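Local coordinates for protein SusD homolog (Bacteroides thetaiotaomicron VPI-5482, PDB 3IV0) that probably binds glycans at the outer membrane of its gut bacterium, as expected of the SusD family, although its own ligand is not established, at residues Q40-T45 with M279-F284; M50-I55 with A69-G74; P54-S59 with T331-S336; C292-M297 with G353-N358; L322-K327 with K339-F344. All coordinates share one frame; numbering follows the deposited sequence. Where two conformers were deposited one is given.

Contact 1: residues Q40-T45 with M279-F284; sequences QRPFLT and MMNAKF
Pro42 lays its CB over Ala282, 3.6 Å from the CA of that residue, with the methyl of Ala282 close to the CA of Pro42. The proline is the N-cap of helix 43-50 and also the centre of an inverse gamma turn, so the contact packs a helix start against the short 3-10 segment 280-282 that leads into helix 284-287, within the largely helical SusD fold. On the N-terminal side the selenomethionine Met279 closes in on the turn. Its SE lies 3.5 Å from the C of Gln40, and its chain bends at the last torsion (chi3 60°), which carries CE round to the CD of Pro42 at 4.1 Å. No direct hydrogen bond links the segments. Instead a water accepts from Thr45 N (2.9 Å) and donates to Ala282 O (2.8 Å), joining the first turn of the helix to a carbonyl of the 3-10 segment. Thr45 adds the last part of the seam. Its hydroxyl stands opposite the backbone N (chi1 -165°), from where it is hydrogen-bonded to Asp49, while its other branch, CG2, lies 3.4 Å from Ala282 O and close to Asn281 O. At the far end Thr45 OG1 sits at the edge of the Phe284 ring, in its plane, 3.7 Å from the CB of Phe284.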
# COMPACT_ATOMS: atom_id res chain seq x y z
N GLN A 40 13.42 4.99 -5.70
CA GLN A 40 14.36 4.37 -6.63
C GLN A 40 13.66 3.44 -7.63
O GLN A 40 14.29 2.97 -8.55
CB GLN A 40 15.47 3.62 -5.87
CG GLN A 40 16.42 4.56 -5.07
CD GLN A 40 17.56 3.86 -4.25
OE1 GLN A 40 17.47 2.70 -3.84
NE2 GLN A 40 18.62 4.61 -3.98
N ARG A 41 12.39 3.09 -7.33
CA ARG A 41 11.53 2.22 -8.18
C ARG A 41 10.09 2.71 -8.05
O ARG A 41 9.67 3.10 -6.96
CB ARG A 41 11.51 0.76 -7.70
CG ARG A 41 12.77 -0.00 -7.84
CD ARG A 41 13.68 0.18 -6.62
NE ARG A 41 14.99 -0.44 -6.81
CZ ARG A 41 15.23 -1.74 -6.62
NH1 ARG A 41 14.25 -2.54 -6.23
NH2 ARG A 41 16.44 -2.26 -6.85
N PRO A 42 9.31 2.65 -9.14
CA PRO A 42 7.87 2.87 -9.01
C PRO A 42 7.12 1.61 -8.60
O PRO A 42 6.10 1.24 -9.19
CB PRO A 42 7.50 3.33 -10.41
CG PRO A 42 8.39 2.54 -11.29
CD PRO A 42 9.69 2.44 -10.55
N PHE A 43 7.64 0.95 -7.60
CA PHE A 43 7.13 -0.35 -7.17
C PHE A 43 5.69 -0.31 -6.74
O PHE A 43 4.89 -1.12 -7.19
CB PHE A 43 8.01 -0.87 -6.01
CG PHE A 43 7.48 -2.09 -5.30
CD1 PHE A 43 6.53 -1.96 -4.29
CD2 PHE A 43 7.95 -3.35 -5.61
CE1 PHE A 43 6.05 -3.08 -3.63
CE2 PHE A 43 7.50 -4.47 -4.91
CZ PHE A 43 6.53 -4.33 -3.95
N LEU A 44 5.34 0.61 -5.86
CA LEU A 44 3.98 0.60 -5.29
C LEU A 44 2.94 0.88 -6.34
O LEU A 44 1.89 0.19 -6.37
CB LEU A 44 3.89 1.55 -4.09
CG LEU A 44 2.59 1.52 -3.30
CD1 LEU A 44 2.16 0.10 -2.94
CD2 LEU A 44 2.83 2.33 -2.04
N THR A 45 3.14 1.85 -7.22
CA THR A 45 2.08 2.16 -8.15
C THR A 45 2.01 1.14 -9.28
O THR A 45 0.91 0.78 -9.72
CB THR A 45 2.15 3.63 -8.62
OG1 THR A 45 0.91 3.98 -9.25
CG2 THR A 45 3.22 3.88 -9.63
N MSE A 279 10.16 9.40 -7.33
CA MSE A 279 10.17 9.44 -8.78
C MSE A 279 8.83 9.90 -9.29
O MSE A 279 7.79 9.49 -8.77
CB MSE A 279 10.42 8.05 -9.32
CG MSE A 279 11.78 7.59 -9.17
SE MSE A 279 12.06 5.76 -9.77
CE MSE A 279 11.57 6.00 -11.50
N MSE A 280 8.83 10.75 -10.30
CA MSE A 280 7.62 11.18 -10.91
C MSE A 280 6.74 9.98 -11.31
O MSE A 280 5.53 9.96 -11.03
CB MSE A 280 7.97 12.02 -12.13
CG MSE A 280 6.79 12.58 -12.78
SE MSE A 280 7.20 13.99 -14.02
CE MSE A 280 7.87 14.84 -13.11
N ASN A 281 7.34 8.99 -11.94
CA ASN A 281 6.62 7.82 -12.45
C ASN A 281 6.12 6.90 -11.33
O ASN A 281 5.30 6.03 -11.54
CB ASN A 281 7.52 7.07 -13.45
CG ASN A 281 6.79 6.07 -14.32
OD1 ASN A 281 5.62 6.27 -14.77
ND2 ASN A 281 7.47 5.01 -14.60
N ALA A 282 6.66 7.08 -10.13
CA ALA A 282 6.22 6.36 -8.94
C ALA A 282 4.96 6.91 -8.30
O ALA A 282 4.30 6.24 -7.49
CB ALA A 282 7.32 6.34 -7.87
N LYS A 283 4.63 8.16 -8.63
CA LYS A 283 3.48 8.85 -8.05
C LYS A 283 2.29 8.68 -8.98
O LYS A 283 2.27 9.24 -10.09
CB LYS A 283 3.79 10.32 -7.83
CG LYS A 283 4.87 10.51 -6.76
CD LYS A 283 5.16 11.96 -6.46
CE LYS A 283 6.18 12.53 -7.40
NZ LYS A 283 6.70 13.87 -6.92
N PHE A 284 1.29 7.95 -8.52
CA PHE A 284 0.09 7.74 -9.32
C PHE A 284 -0.43 9.04 -9.89
O PHE A 284 -0.73 9.15 -11.12
CB PHE A 284 -0.98 7.10 -8.42
CG PHE A 284 -2.33 6.90 -9.08
CD1 PHE A 284 -2.56 5.77 -9.83
CD2 PHE A 284 -3.35 7.82 -8.92
CE1 PHE A 284 -3.80 5.54 -10.41
CE2 PHE A 284 -4.59 7.58 -9.52
CZ PHE A 284 -4.78 6.44 -10.28
O HOH W 1 5.37 3.71 -6.83

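Contact 2: residues M50-I55 with A69-G74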
# COMPACT_ATOMS: atom_id res chain seq x y z
N MSE A 50 -1.63 -0.28 -11.10
CA MSE A 50 -1.67 -0.45 -12.56
C MSE A 50 -1.91 -1.89 -13.01
O MSE A 50 -2.53 -2.13 -14.06
CB MSE A 50 -0.36 0.09 -13.14
CG MSE A 50 -0.17 1.62 -12.95
SE MSE A 50 1.52 2.18 -13.57
CE MSE A 50 1.19 2.12 -15.47
N ARG A 51 -1.43 -2.85 -12.25
CA ARG A 51 -1.46 -4.23 -12.67
C ARG A 51 -2.89 -4.74 -12.70
O ARG A 51 -3.64 -4.60 -11.73
CB ARG A 51 -0.64 -5.08 -11.73
CG ARG A 51 -0.41 -6.47 -12.25
CD ARG A 51 0.58 -7.22 -11.39
NE ARG A 51 0.79 -8.58 -11.85
CZ ARG A 51 1.59 -9.44 -11.26
NH1 ARG A 51 2.23 -9.11 -10.16
NH2 ARG A 51 1.71 -10.65 -11.72
N CYS A 52 -3.30 -5.32 -13.84
CA CYS A 52 -4.67 -5.80 -14.07
C CYS A 52 -5.72 -4.70 -13.99
O CYS A 52 -6.89 -5.00 -13.83
CB CYS A 52 -5.04 -6.97 -13.16
SG CYS A 52 -3.98 -8.41 -13.38
N ALA A 53 -5.30 -3.42 -14.06
CA ALA A 53 -6.22 -2.31 -14.09
C ALA A 53 -6.67 -2.04 -15.54
O ALA A 53 -5.88 -2.24 -16.47
CB ALA A 53 -5.55 -1.06 -13.51
N PRO A 54 -7.92 -1.59 -15.71
CA PRO A 54 -8.46 -1.28 -17.05
C PRO A 54 -7.97 0.10 -17.52
O PRO A 54 -8.75 1.06 -17.63
CB PRO A 54 -9.95 -1.34 -16.82
CG PRO A 54 -10.14 -0.89 -15.44
CD PRO A 54 -8.94 -1.42 -14.66
N ILE A 55 -6.67 0.15 -17.81
CA ILE A 55 -5.99 1.37 -18.18
C ILE A 55 -5.37 1.24 -19.56
O ILE A 55 -5.01 0.15 -20.01
CB ILE A 55 -4.92 1.76 -17.12
CG1 ILE A 55 -3.84 0.69 -16.96
CG2 ILE A 55 -5.59 2.10 -15.80
CD1 ILE A 55 -2.70 1.15 -16.00
N ALA A 69 -1.38 -3.85 -17.42
CA ALA A 69 -2.82 -4.04 -17.58
C ALA A 69 -3.19 -5.47 -17.88
O ALA A 69 -4.22 -5.96 -17.43
CB ALA A 69 -3.35 -3.13 -18.70
N ASN A 70 -2.35 -6.11 -18.67
CA ASN A 70 -2.58 -7.45 -19.19
C ASN A 70 -1.89 -8.55 -18.43
O ASN A 70 -1.94 -9.72 -18.82
CB ASN A 70 -2.13 -7.52 -20.65
CG ASN A 70 -2.96 -6.64 -21.57
OD1 ASN A 70 -4.14 -6.40 -21.32
ND2 ASN A 70 -2.32 -6.16 -22.64
N ASN A 71 -1.21 -8.20 -17.34
CA ASN A 71 -0.45 -9.19 -16.59
C ASN A 71 0.60 -9.92 -17.44
O ASN A 71 0.95 -11.07 -17.15
CB ASN A 71 -1.38 -10.17 -15.85
CG ASN A 71 -0.67 -10.93 -14.75
OD1 ASN A 71 0.15 -10.35 -14.02
ND2 ASN A 71 -0.92 -12.23 -14.64
N ASP A 72 1.16 -9.20 -18.42
CA ASP A 72 2.19 -9.74 -19.30
C ASP A 72 3.54 -9.45 -18.69
O ASP A 72 4.36 -8.69 -19.26
CB ASP A 72 2.06 -9.09 -20.69
CG ASP A 72 2.72 -9.90 -21.83
OD1 ASP A 72 3.54 -10.84 -21.63
OD2 ASP A 72 2.43 -9.51 -22.99
N MSE A 73 3.80 -10.07 -17.54
CA MSE A 73 4.94 -9.68 -16.75
C MSE A 73 6.22 -10.20 -17.37
O MSE A 73 7.31 -9.63 -17.17
CB MSE A 73 4.78 -10.13 -15.28
CG MSE A 73 3.49 -9.78 -14.65
SE MSE A 73 3.20 -7.82 -14.68
CE MSE A 73 4.34 -7.39 -13.17
N GLY A 74 6.14 -11.28 -18.14
CA GLY A 74 7.30 -11.78 -18.84
C GLY A 74 7.74 -10.83 -19.94
O GLY A 74 8.94 -10.62 -20.17
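The type II beta turn from Met50 to Ala53 brings the CA of Cys52, at positive phi (61°), to 4.3 Å from the CA of Ala69, and the hydrogen on Cys52 CA points at Ala69 O across a CA-to-O distance of 3.4 Å. Ala69 lies in the last turn of helix 63-69, and the Schellman motif at Asn71 turns the chain toward helix 73-79, with Asp72 as the N-cap. The contact therefore sets the turn after helix 43-50 against the link between two further helices. Arg51 reaches across it with an extended chain. Its NE and NH2 approach side-on and both donate to one atom, Asn71 OD1, at 2.9 Å from NE and 2.8 Å from NH2. The oxygen lies almost in the guanidinium plane. From its own side the two bonds differ: NH2 comes in the carbonyl plane on a lone pair, whereas NE is tilted 28° from that plane. With the amide nitrogen of Asn71 bonded to Ala458 O, both ends of the amide are engaged, which supports the modelled orientation. The selenomethionine Met73 covers one face of the guanidinium. Bends at chi2 and chi3 fold its chain back, so that CG lies 3.5 Å from NH2 of Arg51 and CE rests above the plane toward its rim. Arg51 also has a cation-pi partner in Trp461, and its NH2 a further acceptor in Thr460 O. Nearer the turn, the methyl of Ala69 packs against backbone oxygen, its CB 3.5 Å from Ala53 O.

Contact 3: residues P54-S59 with T331-S336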
# COMPACT_ATOMS: atom_id res chain seq x y z
N PRO A 54 -7.92 -1.59 -15.71
CA PRO A 54 -8.46 -1.28 -17.05
C PRO A 54 -7.97 0.10 -17.52
O PRO A 54 -8.75 1.06 -17.63
CB PRO A 54 -9.95 -1.34 -16.82
CG PRO A 54 -10.14 -0.89 -15.44
CD PRO A 54 -8.94 -1.42 -14.66
N ILE A 55 -6.67 0.15 -17.81
CA ILE A 55 -5.99 1.37 -18.18
C ILE A 55 -5.37 1.24 -19.56
O ILE A 55 -5.01 0.15 -20.01
CB ILE A 55 -4.92 1.76 -17.12
CG1 ILE A 55 -3.84 0.69 -16.96
CG2 ILE A 55 -5.59 2.10 -15.80
CD1 ILE A 55 -2.70 1.15 -16.00
N THR A 56 -5.25 2.40 -20.21
CA THR A 56 -4.66 2.48 -21.53
C THR A 56 -3.72 3.67 -21.61
O THR A 56 -4.07 4.74 -21.15
CB THR A 56 -5.76 2.65 -22.61
OG1 THR A 56 -6.71 1.59 -22.50
CG2 THR A 56 -5.15 2.67 -23.98
N ALA A 57 -2.53 3.46 -22.18
CA ALA A 57 -1.56 4.54 -22.41
C ALA A 57 -2.00 5.45 -23.53
O ALA A 57 -2.54 4.98 -24.52
CB ALA A 57 -0.19 3.96 -22.73
N TYR A 58 -1.76 6.74 -23.37
CA TYR A 58 -1.99 7.67 -24.47
C TYR A 58 -0.92 7.53 -25.55
O TYR A 58 -1.18 7.85 -26.70
CB TYR A 58 -2.07 9.09 -23.95
CG TYR A 58 -3.38 9.38 -23.25
CD1 TYR A 58 -4.49 9.80 -23.98
CD2 TYR A 58 -3.50 9.29 -21.86
CE1 TYR A 58 -5.69 10.06 -23.37
CE2 TYR A 58 -4.69 9.56 -21.23
CZ TYR A 58 -5.79 9.97 -21.98
OH TYR A 58 -6.98 10.25 -21.33
N SER A 59 0.26 7.01 -25.20
CA SER A 59 1.34 6.79 -26.16
C SER A 59 1.74 5.30 -26.11
O SER A 59 2.35 4.87 -25.14
CB SER A 59 2.53 7.70 -25.81
OG SER A 59 2.26 9.07 -26.11
N THR A 331 -14.94 7.36 -23.14
CA THR A 331 -14.39 6.12 -23.65
C THR A 331 -13.26 6.42 -24.63
O THR A 331 -12.70 5.51 -25.23
CB THR A 331 -15.44 5.23 -24.30
OG1 THR A 331 -16.09 5.96 -25.35
CG2 THR A 331 -16.49 4.77 -23.29
N SER A 332 -12.91 7.69 -24.77
CA SER A 332 -11.77 8.08 -25.60
C SER A 332 -10.44 7.74 -24.94
O SER A 332 -10.24 7.98 -23.74
CB SER A 332 -11.82 9.58 -25.92
OG SER A 332 -10.62 10.01 -26.53
N VAL A 333 -9.53 7.17 -25.73
CA VAL A 333 -8.13 7.06 -25.34
C VAL A 333 -7.28 7.93 -26.24
O VAL A 333 -6.08 7.67 -26.42
CB VAL A 333 -7.63 5.61 -25.39
CG1 VAL A 333 -6.14 5.57 -25.11
CG2 VAL A 333 -8.38 4.78 -24.39
N SER A 334 -7.89 8.99 -26.77
CA SER A 334 -7.23 9.90 -27.69
C SER A 334 -6.47 11.03 -27.02
O SER A 334 -6.97 11.71 -26.13
CB SER A 334 -8.26 10.52 -28.64
OG SER A 334 -9.07 9.52 -29.23
N SER A 335 -5.23 11.19 -27.47
CA SER A 335 -4.44 12.39 -27.33
C SER A 335 -5.24 13.71 -27.34
O SER A 335 -4.97 14.61 -26.56
CB SER A 335 -3.52 12.44 -28.54
OG SER A 335 -4.28 12.12 -29.71
N SER A 336 -6.17 13.82 -28.27
CA SER A 336 -6.93 15.04 -28.44
C SER A 336 -7.99 15.27 -27.36
O SER A 336 -8.46 16.39 -27.17
CB SER A 336 -7.61 15.03 -29.81
OG SER A 336 -8.56 13.99 -29.88
O HOH W 2 -9.13 10.16 -22.84
O HOH W 3 -3.30 8.92 -27.74
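Tyr58 OH is held by two partners: it donates to a water at 2.6 Å and accepts from the backbone N of Lys339. The same water donates to Ser332 O, again at 2.6 Å, and so ties the phenol to the loop 331-336. A second water joins the backbones, donating to Tyr58 O at 2.6 Å and accepting from Ser335 N at 3.0 Å, with a weak, longer bond to Val333 O. Between the two waters the ring of Tyr58 presents its edge to the loop, CE1 lying 3.5 Å from Ser334 O near the ring plane. A phenylalanine here would probably keep this edge contact but leave the bridging water and the N-H of Lys339 without their hydroxyl partner. Beside the ring, Val333 and Thr56 cross at about a right angle. With CG2 anti to its backbone N, Thr56 presses this methyl on Val333 CG1 at 3.3 Å, tighter than usual for two carbons. Ser332 OG accepts from Ser334 N (2.9 Å, 159° at the hydrogen), which fixes the bend of the loop. Thus an ST-turn loop, water-bridged to Tyr58, packs directly on Thr56 of strand 55-57 in the two-stranded antiparallel sheet with strand 300-302.

Contact 4: residues C292-M297 with G353-N358. With EDO (1,2-ethanediol), chain F.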
# COMPACT_ATOMS: atom_id res chain seq x y z
N CYS A 292 -2.08 20.38 -14.90
CA CYS A 292 -1.18 21.06 -13.97
C CYS A 292 0.29 20.75 -14.18
O CYS A 292 1.15 21.32 -13.51
CB CYS A 292 -1.59 20.71 -12.54
SG CYS A 292 -1.54 18.92 -12.19
N LEU A 293 0.60 19.87 -15.14
CA LEU A 293 1.97 19.44 -15.43
C LEU A 293 2.45 19.98 -16.78
O LEU A 293 3.53 19.62 -17.25
CB LEU A 293 2.07 17.90 -15.44
CG LEU A 293 1.76 17.13 -14.15
CD1 LEU A 293 1.87 15.63 -14.38
CD2 LEU A 293 2.69 17.61 -13.02
N ASN A 294 1.74 20.91 -17.40
CA ASN A 294 2.18 21.42 -18.71
C ASN A 294 2.34 20.29 -19.75
O ASN A 294 3.34 20.30 -20.49
CB ASN A 294 3.53 22.16 -18.60
CG ASN A 294 3.53 23.25 -17.55
OD1 ASN A 294 4.44 23.31 -16.71
ND2 ASN A 294 2.54 24.13 -17.59
N LYS A 295 1.44 19.30 -19.77
CA LYS A 295 1.55 18.22 -20.74
C LYS A 295 0.26 18.27 -21.50
O LYS A 295 -0.74 18.76 -20.98
CB LYS A 295 1.65 16.86 -20.05
CG LYS A 295 2.96 16.60 -19.40
CD LYS A 295 3.27 15.10 -19.37
CE LYS A 295 2.47 14.38 -18.31
NZ LYS A 295 2.92 12.95 -18.14
N SER A 296 0.23 17.68 -22.69
CA SER A 296 -0.97 17.66 -23.47
C SER A 296 -1.90 16.51 -23.06
O SER A 296 -3.09 16.56 -23.28
CB SER A 296 -0.63 17.53 -24.96
OG SER A 296 0.13 18.65 -25.41
N MSE A 297 -1.33 15.43 -22.51
CA MSE A 297 -2.12 14.27 -22.06
C MSE A 297 -1.32 13.55 -20.97
O MSE A 297 -0.10 13.65 -20.93
CB MSE A 297 -2.44 13.31 -23.22
CG MSE A 297 -1.22 12.63 -23.85
SE MSE A 297 -1.38 12.16 -25.77
CE MSE A 297 0.49 11.89 -26.11
N GLY A 353 12.46 24.06 -12.09
CA GLY A 353 11.15 24.27 -12.68
C GLY A 353 10.32 23.01 -12.83
O GLY A 353 9.23 23.08 -13.38
N THR A 354 10.80 21.88 -12.34
CA THR A 354 10.05 20.63 -12.48
C THR A 354 8.80 20.65 -11.62
O THR A 354 8.85 20.90 -10.42
CB THR A 354 10.88 19.42 -12.06
OG1 THR A 354 12.13 19.43 -12.75
CG2 THR A 354 10.13 18.14 -12.36
N ILE A 355 7.68 20.34 -12.25
CA ILE A 355 6.41 20.35 -11.57
C ILE A 355 5.99 18.93 -11.17
O ILE A 355 6.11 18.02 -11.96
CB ILE A 355 5.29 20.95 -12.47
CG1 ILE A 355 5.69 22.34 -12.98
CG2 ILE A 355 3.98 21.05 -11.71
CD1 ILE A 355 4.70 22.86 -14.00
N THR A 356 5.50 18.79 -9.94
CA THR A 356 4.77 17.58 -9.58
C THR A 356 3.35 17.94 -9.20
O THR A 356 3.09 18.98 -8.59
CB THR A 356 5.44 16.80 -8.41
OG1 THR A 356 4.67 15.63 -8.09
CG2 THR A 356 5.55 17.64 -7.18
N SER A 357 2.45 17.04 -9.52
CA SER A 357 1.07 17.21 -9.11
C SER A 357 0.79 16.76 -7.70
O SER A 357 -0.30 16.99 -7.19
CB SER A 357 0.11 16.50 -10.07
OG SER A 357 0.21 15.07 -9.93
N ASN A 358 1.76 16.08 -7.08
CA ASN A 358 1.57 15.57 -5.74
C ASN A 358 2.86 15.61 -4.92
O ASN A 358 3.66 14.68 -4.95
CB ASN A 358 0.96 14.17 -5.77
CG ASN A 358 0.60 13.69 -4.37
OD1 ASN A 358 0.77 14.43 -3.40
ND2 ASN A 358 0.05 12.48 -4.26
C1 EDO F . 4.93 11.89 -14.78
O1 EDO F . 4.40 12.77 -15.73
C2 EDO F . 5.17 10.44 -15.18
O2 EDO F . 4.32 10.02 -16.24
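The antiparallel hairpin of strands 348-350 and 354-356, whose connection carries a G1 bulge at Gly353 and Thr354, receives the loop 292-297 on the side from which Ile355 projects. Ile355 is the centre of the contact. Its CG2 stands anti to the backbone N and points between Cys292 and Leu293, 3.4 Å from Cys292 O and 3.9 Å from Leu293 CD2. The other branch, through CG1, ends beside the amide of Asn294; that approach rests on one of two conformers, and its closeness is doubtful. Replacing Ile355 by an alanine would probably open a gap between Cys292 O and Leu293 CD2, where CG2 now sits, and leave that leucine methyl less closely packed. The same CD2 of Leu293 also lies against the backbone at the strand's end, 3.6 Å from Ser357 N and equally near Ile355 O. Cys292 adds its SG, 3.6 Å from Ser357 CB. No hydrogen bond crosses between the segments, so the evidence is for joining by van der Waals contact. Two hydroxyls of residues 353-358 have partners of their own: Ser357 OG is hydrogen-bonded to Asp286 and Ser285, and Thr356 OG1 to Asp286 and Lys283. Lys295 NZ donates to O1 of an ethanediol at 2.8 Å, probably a guest from the crystallisation liquor. Thr356 OG1 also accepts from Asn358 N (3.1 Å, 166° at the hydrogen), and this ST turn ends the hairpin strand.

Contact 5: residues L322-K327 with K339-F344; sequences LWFDEK and KEIKKF
Backbone hydrogen bonds join Trp323 and Lys342: Trp323 O accepts from Lys342 N at 2.9 Å, and more weakly from Lys343 N. A weak bond from Asp325 N to Glu340 O follows, and Phe324 and Ile341 form a single beta bridge. Of the side-chain bonds, Asp325 takes two N-H groups, well out of its carboxylate plane and from opposite faces. OD2 accepts from Glu340 N at 2.9 Å, and OD1 from Lys327 N, an Asx turn. One water accepts from Lys342 NZ (2.8 Å) and donates to Phe324 O, and another donates to both Asp325 OD2 and Glu340 OE2, probably easing their like charges; OE2 also bonds Ser291. Ring contacts come from Lys343, whose extended chain runs over one face of Trp323. Its CG lies 3.6 Å from the five-membered ring centroid, a CH-pi contact, while NZ is 4.1 Å from the six-membered one, an off-centre cation-pi pair; NZ goes on to a salt bridge with Glu426. Apolar packing sets Phe324 CD2 3.8 Å from Ile341 CG1. Together these contacts fasten the end of helix 318-323 to the extended chain before strand 348-350, with Ile341 also touching Phe284 of helix 284-287 and Tyr302 of strand 300-302.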
# COMPACT_ATOMS: atom_id res chain seq x y z
N LEU A 322 -15.12 15.56 -7.10
CA LEU A 322 -13.92 16.09 -6.46
C LEU A 322 -12.66 15.38 -6.87
O LEU A 322 -11.58 15.96 -6.75
CB LEU A 322 -14.06 16.05 -4.94
CG LEU A 322 -15.10 16.97 -4.35
CD1 LEU A 322 -15.40 16.65 -2.90
CD2 LEU A 322 -14.65 18.45 -4.45
N TRP A 323 -12.77 14.14 -7.30
CA TRP A 323 -11.58 13.36 -7.61
C TRP A 323 -11.33 13.18 -9.08
O TRP A 323 -10.24 12.79 -9.48
CB TRP A 323 -11.63 12.00 -6.92
CG TRP A 323 -11.52 12.06 -5.44
CD1 TRP A 323 -11.29 13.14 -4.69
CD2 TRP A 323 -11.56 10.93 -4.55
NE1 TRP A 323 -11.23 12.78 -3.35
CE2 TRP A 323 -11.39 11.43 -3.25
CE3 TRP A 323 -11.75 9.57 -4.73
CZ2 TRP A 323 -11.37 10.59 -2.15
CZ3 TRP A 323 -11.71 8.74 -3.63
CH2 TRP A 323 -11.55 9.26 -2.36
N PHE A 324 -12.34 13.48 -9.91
CA PHE A 324 -12.23 13.28 -11.34
C PHE A 324 -12.63 14.56 -12.06
O PHE A 324 -13.35 15.40 -11.51
CB PHE A 324 -13.12 12.12 -11.83
CG PHE A 324 -12.78 10.82 -11.20
CD1 PHE A 324 -13.35 10.47 -9.99
CD2 PHE A 324 -11.93 9.92 -11.84
CE1 PHE A 324 -13.02 9.28 -9.39
CE2 PHE A 324 -11.60 8.70 -11.22
CZ PHE A 324 -12.17 8.38 -10.01
N ASP A 325 -12.16 14.71 -13.29
CA ASP A 325 -12.66 15.79 -14.15
C ASP A 325 -13.98 15.39 -14.83
O ASP A 325 -14.54 14.30 -14.63
CB ASP A 325 -11.56 16.23 -15.13
CG ASP A 325 -11.32 15.23 -16.25
OD1 ASP A 325 -12.11 14.31 -16.49
OD2 ASP A 325 -10.27 15.37 -16.95
N GLU A 326 -14.52 16.31 -15.61
CA GLU A 326 -15.85 16.10 -16.18
C GLU A 326 -15.88 15.01 -17.25
O GLU A 326 -16.95 14.52 -17.61
CB GLU A 326 -16.40 17.44 -16.70
CG GLU A 326 -17.88 17.45 -16.92
CD GLU A 326 -18.42 18.87 -17.10
OE1 GLU A 326 -18.73 19.53 -16.08
OE2 GLU A 326 -18.51 19.31 -18.26
N LYS A 327 -14.71 14.57 -17.71
CA LYS A 327 -14.61 13.51 -18.70
C LYS A 327 -14.43 12.12 -18.07
O LYS A 327 -14.06 11.18 -18.73
CB LYS A 327 -13.45 13.79 -19.64
CG LYS A 327 -13.60 15.12 -20.38
CD LYS A 327 -12.27 15.63 -20.92
CE LYS A 327 -11.47 16.43 -19.89
NZ LYS A 327 -11.73 17.90 -19.97
N LYS A 339 -8.27 12.73 -20.29
CA LYS A 339 -8.96 12.92 -19.03
C LYS A 339 -7.98 12.67 -17.89
O LYS A 339 -6.99 11.96 -18.08
CB LYS A 339 -10.16 12.02 -18.89
CG LYS A 339 -9.88 10.57 -18.94
CD LYS A 339 -11.21 9.83 -18.89
CE LYS A 339 -11.07 8.36 -18.94
NZ LYS A 339 -12.42 7.69 -18.77
N GLU A 340 -8.24 13.31 -16.77
CA GLU A 340 -7.31 13.24 -15.64
C GLU A 340 -8.03 13.01 -14.34
O GLU A 340 -9.22 13.23 -14.21
CB GLU A 340 -6.45 14.48 -15.57
CG GLU A 340 -7.20 15.78 -15.40
CD GLU A 340 -6.30 17.00 -15.49
OE1 GLU A 340 -5.05 16.86 -15.54
OE2 GLU A 340 -6.87 18.13 -15.50
N ILE A 341 -7.26 12.52 -13.36
CA ILE A 341 -7.74 12.31 -12.01
C ILE A 341 -7.07 13.34 -11.11
O ILE A 341 -5.84 13.45 -11.15
CB ILE A 341 -7.36 10.88 -11.56
CG1 ILE A 341 -8.15 9.89 -12.39
CG2 ILE A 341 -7.61 10.71 -10.07
CD1 ILE A 341 -7.74 8.42 -12.20
N LYS A 342 -7.85 14.10 -10.36
CA LYS A 342 -7.37 15.22 -9.58
C LYS A 342 -7.40 15.00 -8.05
O LYS A 342 -7.08 15.87 -7.25
CB LYS A 342 -8.17 16.48 -9.94
CG LYS A 342 -9.58 16.42 -9.58
CD LYS A 342 -10.29 17.73 -10.02
CE LYS A 342 -11.76 17.71 -9.70
NZ LYS A 342 -12.43 18.94 -10.19
N LYS A 343 -7.71 13.76 -7.69
CA LYS A 343 -7.83 13.33 -6.29
C LYS A 343 -6.65 13.75 -5.43
O LYS A 343 -6.83 14.18 -4.32
CB LYS A 343 -7.93 11.79 -6.25
CG LYS A 343 -7.93 11.17 -4.85
CD LYS A 343 -8.19 9.69 -4.90
CE LYS A 343 -8.04 9.08 -3.51
NZ LYS A 343 -8.29 7.61 -3.51
N PHE A 344 -5.43 13.63 -5.95
CA PHE A 344 -4.24 13.82 -5.13
C PHE A 344 -3.58 15.18 -5.28
O PHE A 344 -2.47 15.38 -4.82
CB PHE A 344 -3.22 12.74 -5.50
CG PHE A 344 -3.71 11.34 -5.23
CD1 PHE A 344 -3.56 10.77 -4.00
CD2 PHE A 344 -4.31 10.60 -6.22
CE1 PHE A 344 -4.06 9.50 -3.74
CE2 PHE A 344 -4.79 9.33 -6.00
CZ PHE A 344 -4.67 8.77 -4.76
O HOH W 4 -14.72 17.74 -11.32
O HOH W 5 -11.54 11.97 -15.15
O HOH W 6 -9.22 18.23 -16.89

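In the fold
The five contacts lie 15 to 25 Å apart between centres, and their links run through shared elements. Contacts 2 and 3 both use Pro54 and Ile55, so the entry into strand 55-57 serves two partners. Contact 1 touches contact 2 through Thr45 O and Met50 N within helix 43-50, contact 4 through Lys283 and Thr356, and contact 5 where Phe284 meets Phe344. Along the chain contact 2 falls within the span of contact 1, contact 5 within that of contact 4, and contact 3 crosses contacts 1, 4 and 5. Contacts 1 and 3 tie residues 40-59 to the 279-336 region of this single SusD-family chain, while contact 2 braces the N-terminal part within itself.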